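Local coordinates for hypothetical protein (Pseudomonas aeruginosa, PDB 4F98), which is of unknown function and belongs to the DUF2790 family, whose fold here is a small antiparallel sheet in a two-chain assembly, at residues A[24-29]-A[46-51]. Numbering follows the deposited sequence.
Sequences DVKNVL and VYEDHS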
loop_
_atom_site.group_PDB
_atom_site.type_symbol
_atom_site.label_atom_id
_atom_site.label_comp_id
_atom_site.label_asym_id
_atom_site.label_seq_id
_atom_site.Cartn_x
_atom_site.Cartn_y
_atom_site.Cartn_z
ATOM N N ASP A 24 2.420 -16.685 0.469
ATOM C CA ASP A 24 3.599 -17.299 -0.088
ATOM C C ASP A 24 3.897 -16.569 -1.400
ATOM O O ASP A 24 3.370 -16.937 -2.452
ATOM C CB ASP A 24 3.387 -18.790 -0.328
ATOM C CG ASP A 24 4.625 -19.449 -0.950
ATOM O OD1 ASP A 24 5.763 -19.035 -0.623
ATOM O OD2 ASP A 24 4.457 -20.349 -1.773
ATOM N N VAL A 25 4.698 -15.510 -1.315
ATOM C CA VAL A 25 5.032 -14.665 -2.460
ATOM C C VAL A 25 6.451 -14.951 -2.924
ATOM O O VAL A 25 7.416 -14.606 -2.246
ATOM C CB VAL A 25 4.884 -13.156 -2.118
ATOM C CG1 VAL A 25 5.235 -12.295 -3.343
ATOM C CG2 VAL A 25 3.461 -12.845 -1.602
ATOM N N LYS A 26 6.574 -15.574 -4.094
ATOM C CA LYS A 26 7.876 -15.743 -4.728
ATOM C C LYS A 26 8.193 -14.527 -5.594
ATOM O O LYS A 26 9.259 -13.941 -5.479
ATOM C CB LYS A 26 7.912 -16.991 -5.584
ATOM C CG LYS A 26 9.289 -17.305 -6.148
ATOM C CD LYS A 26 9.256 -18.576 -6.957
ATOM C CE LYS A 26 10.618 -18.899 -7.550
ATOM N NZ LYS A 26 10.587 -20.150 -8.356
ATOM N N ASN A 27 7.269 -14.187 -6.493
ATOM C CA ASN A 27 7.424 -13.062 -7.401
ATOM C C ASN A 27 6.131 -12.267 -7.512
ATOM O O ASN A 27 5.065 -12.830 -7.523
ATOM C CB ASN A 27 7.830 -13.540 -8.806
ATOM C CG ASN A 27 9.253 -14.059 -8.861
ATOM O OD1 ASN A 27 10.194 -13.354 -8.494
ATOM N ND2 ASN A 27 9.417 -15.285 -9.333
ATOM N N VAL A 28 6.267 -10.963 -7.627
ATOM C CA VAL A 28 5.160 -10.060 -7.921
ATOM C C VAL A 28 5.222 -9.806 -9.427
ATOM O O VAL A 28 6.198 -9.255 -9.944
ATOM C CB VAL A 28 5.263 -8.746 -7.109
ATOM C CG1 VAL A 28 4.125 -7.786 -7.484
ATOM C CG2 VAL A 28 5.277 -9.035 -5.600
ATOM N N LEU A 29 4.181 -10.227 -10.136
ATOM C CA LEU A 29 4.152 -10.089 -11.602
ATOM C C LEU A 29 3.453 -8.843 -12.098
ATOM O O LEU A 29 3.772 -8.347 -13.176
ATOM C CB LEU A 29 3.510 -11.322 -12.227
ATOM C CG LEU A 29 4.154 -12.692 -11.906
ATOM C CD1 LEU A 29 3.532 -13.740 -12.799
ATOM C CD2 LEU A 29 5.659 -12.683 -12.016
ATOM N N VAL A 46 -0.988 -9.228 -9.013
ATOM C CA VAL A 46 -0.848 -10.624 -9.406
ATOM C C VAL A 46 0.518 -11.087 -8.931
ATOM O O VAL A 46 1.529 -10.473 -9.261
ATOM C CB VAL A 46 -1.026 -10.858 -10.902
ATOM C CG1 VAL A 46 -0.833 -12.361 -11.260
ATOM C CG2 VAL A 46 -2.389 -10.308 -11.349
ATOM N N TYR A 47 0.544 -12.155 -8.148
ATOM C CA TYR A 47 1.791 -12.729 -7.646
ATOM C C TYR A 47 1.850 -14.231 -7.931
ATOM O O TYR A 47 0.830 -14.889 -8.111
ATOM C CB TYR A 47 2.012 -12.381 -6.146
ATOM C CG TYR A 47 1.174 -13.148 -5.172
ATOM C CD1 TYR A 47 1.597 -14.383 -4.682
ATOM C CD2 TYR A 47 -0.056 -12.651 -4.750
ATOM C CE1 TYR A 47 0.809 -15.107 -3.802
ATOM C CE2 TYR A 47 -0.855 -13.381 -3.848
ATOM C CZ TYR A 47 -0.424 -14.607 -3.396
ATOM O OH TYR A 47 -1.190 -15.339 -2.531
ATOM N N GLU A 48 3.074 -14.743 -7.922
ATOM C CA GLU A 48 3.404 -16.153 -8.125
ATOM C C GLU A 48 3.864 -16.708 -6.793
ATOM O O GLU A 48 4.718 -16.087 -6.138
ATOM C CB GLU A 48 4.531 -16.263 -9.153
ATOM C CG GLU A 48 5.046 -17.670 -9.417
ATOM C CD GLU A 48 6.364 -17.708 -10.142
ATOM O OE1 GLU A 48 7.005 -16.653 -10.333
ATOM O OE2 GLU A 48 6.769 -18.832 -10.526
ATOM N N ASP A 49 3.334 -17.864 -6.413
ATOM C CA ASP A 49 3.772 -18.536 -5.198
ATOM C C ASP A 49 4.926 -19.506 -5.482
ATOM O O ASP A 49 5.312 -19.697 -6.627
ATOM C CB ASP A 49 2.592 -19.179 -4.452
ATOM C CG ASP A 49 1.960 -20.354 -5.157
ATOM O OD1 ASP A 49 2.626 -21.069 -5.936
ATOM O OD2 ASP A 49 0.765 -20.600 -4.860
ATOM N N HIS A 50 5.485 -20.118 -4.439
ATOM C CA HIS A 50 6.642 -21.011 -4.633
ATOM C C HIS A 50 6.293 -22.312 -5.361
ATOM O O HIS A 50 7.187 -22.923 -5.956
ATOM C CB HIS A 50 7.432 -21.217 -3.322
ATOM C CG HIS A 50 8.273 -20.025 -2.948
ATOM N ND1 HIS A 50 7.842 -19.036 -2.087
ATOM C CD2 HIS A 50 9.507 -19.641 -3.367
ATOM C CE1 HIS A 50 8.781 -18.115 -1.968
ATOM N NE2 HIS A 50 9.800 -18.456 -2.736
ATOM N N SER A 51 5.021 -22.719 -5.348
ATOM C CA SER A 51 4.567 -23.884 -6.106
ATOM C C SER A 51 4.454 -23.573 -7.609
ATOM O O SER A 51 4.428 -24.490 -8.426
ATOM C CB SER A 51 3.234 -24.406 -5.560
ATOM O OG SER A 51 3.343 -24.741 -4.186
HETATM O O HOH W 1 -0.043 -17.393 -1.017
HETATM O O HOH W 2 3.027 -22.294 -2.797
HETATM O O HOH W 3 7.199 -20.693 -8.611
HETATM O O HOH W 4 9.926 -21.944 -6.413
HETATM O O HOH W 5 9.443 -19.231 -10.722
#
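N27 pairs with E48 and V28 with Y47 where strands 27-29 and 46-48 run antiparallel, their axes 4.5 Å apart at closest. E48 N donates to N27 O at 2.8 Å, and L29 N donates to V46 O. The pairing ends in a classic beta bulge: K26 N and N27 N both donate to E48 O. The N27 and E48 side chains lie alongside each other. N27 ND2 reaches E48 OE1 at 2.9 Å, within its own amide plane but from above the carboxylate plane. K26 NZ stays beyond salt-bridge range of E48 OE2, and water 5 bridges the two.

Past the bulge, D24 grips H50 twice. H50 ND1 donates to D24 OD1 on its syn side at 2.5 Å, a short His-carboxylate bond. H50 N donates to D24 OD2 from above the carboxylate plane. The two bonds, to ring and backbone, probably limit how far the imidazole can turn. K26 CB sits over the centre of the H50 ring in a CH-pi contact. K26 CG is anti to the backbone N (chi1 -174°), and the extended chain runs on past the ring's NE2-CD2 side. Y47 and V28 share the face opposite N27 and E48. There V25 CG2, from the loop before the strand, lies over one face of the Y47 ring, toward its rim. D24 O approaches the edge of that ring and is buried without a polar partner.

The contact lies at the open end of the hairpin of strands 27-31 and 40-48. Strand 54-62 flanks 40-48 on its other side: its H55 stacks on Y47, and H55 NE2 hydrogen-bonds D49 OD2. W62 of the second subunit packs on V25 and Y47.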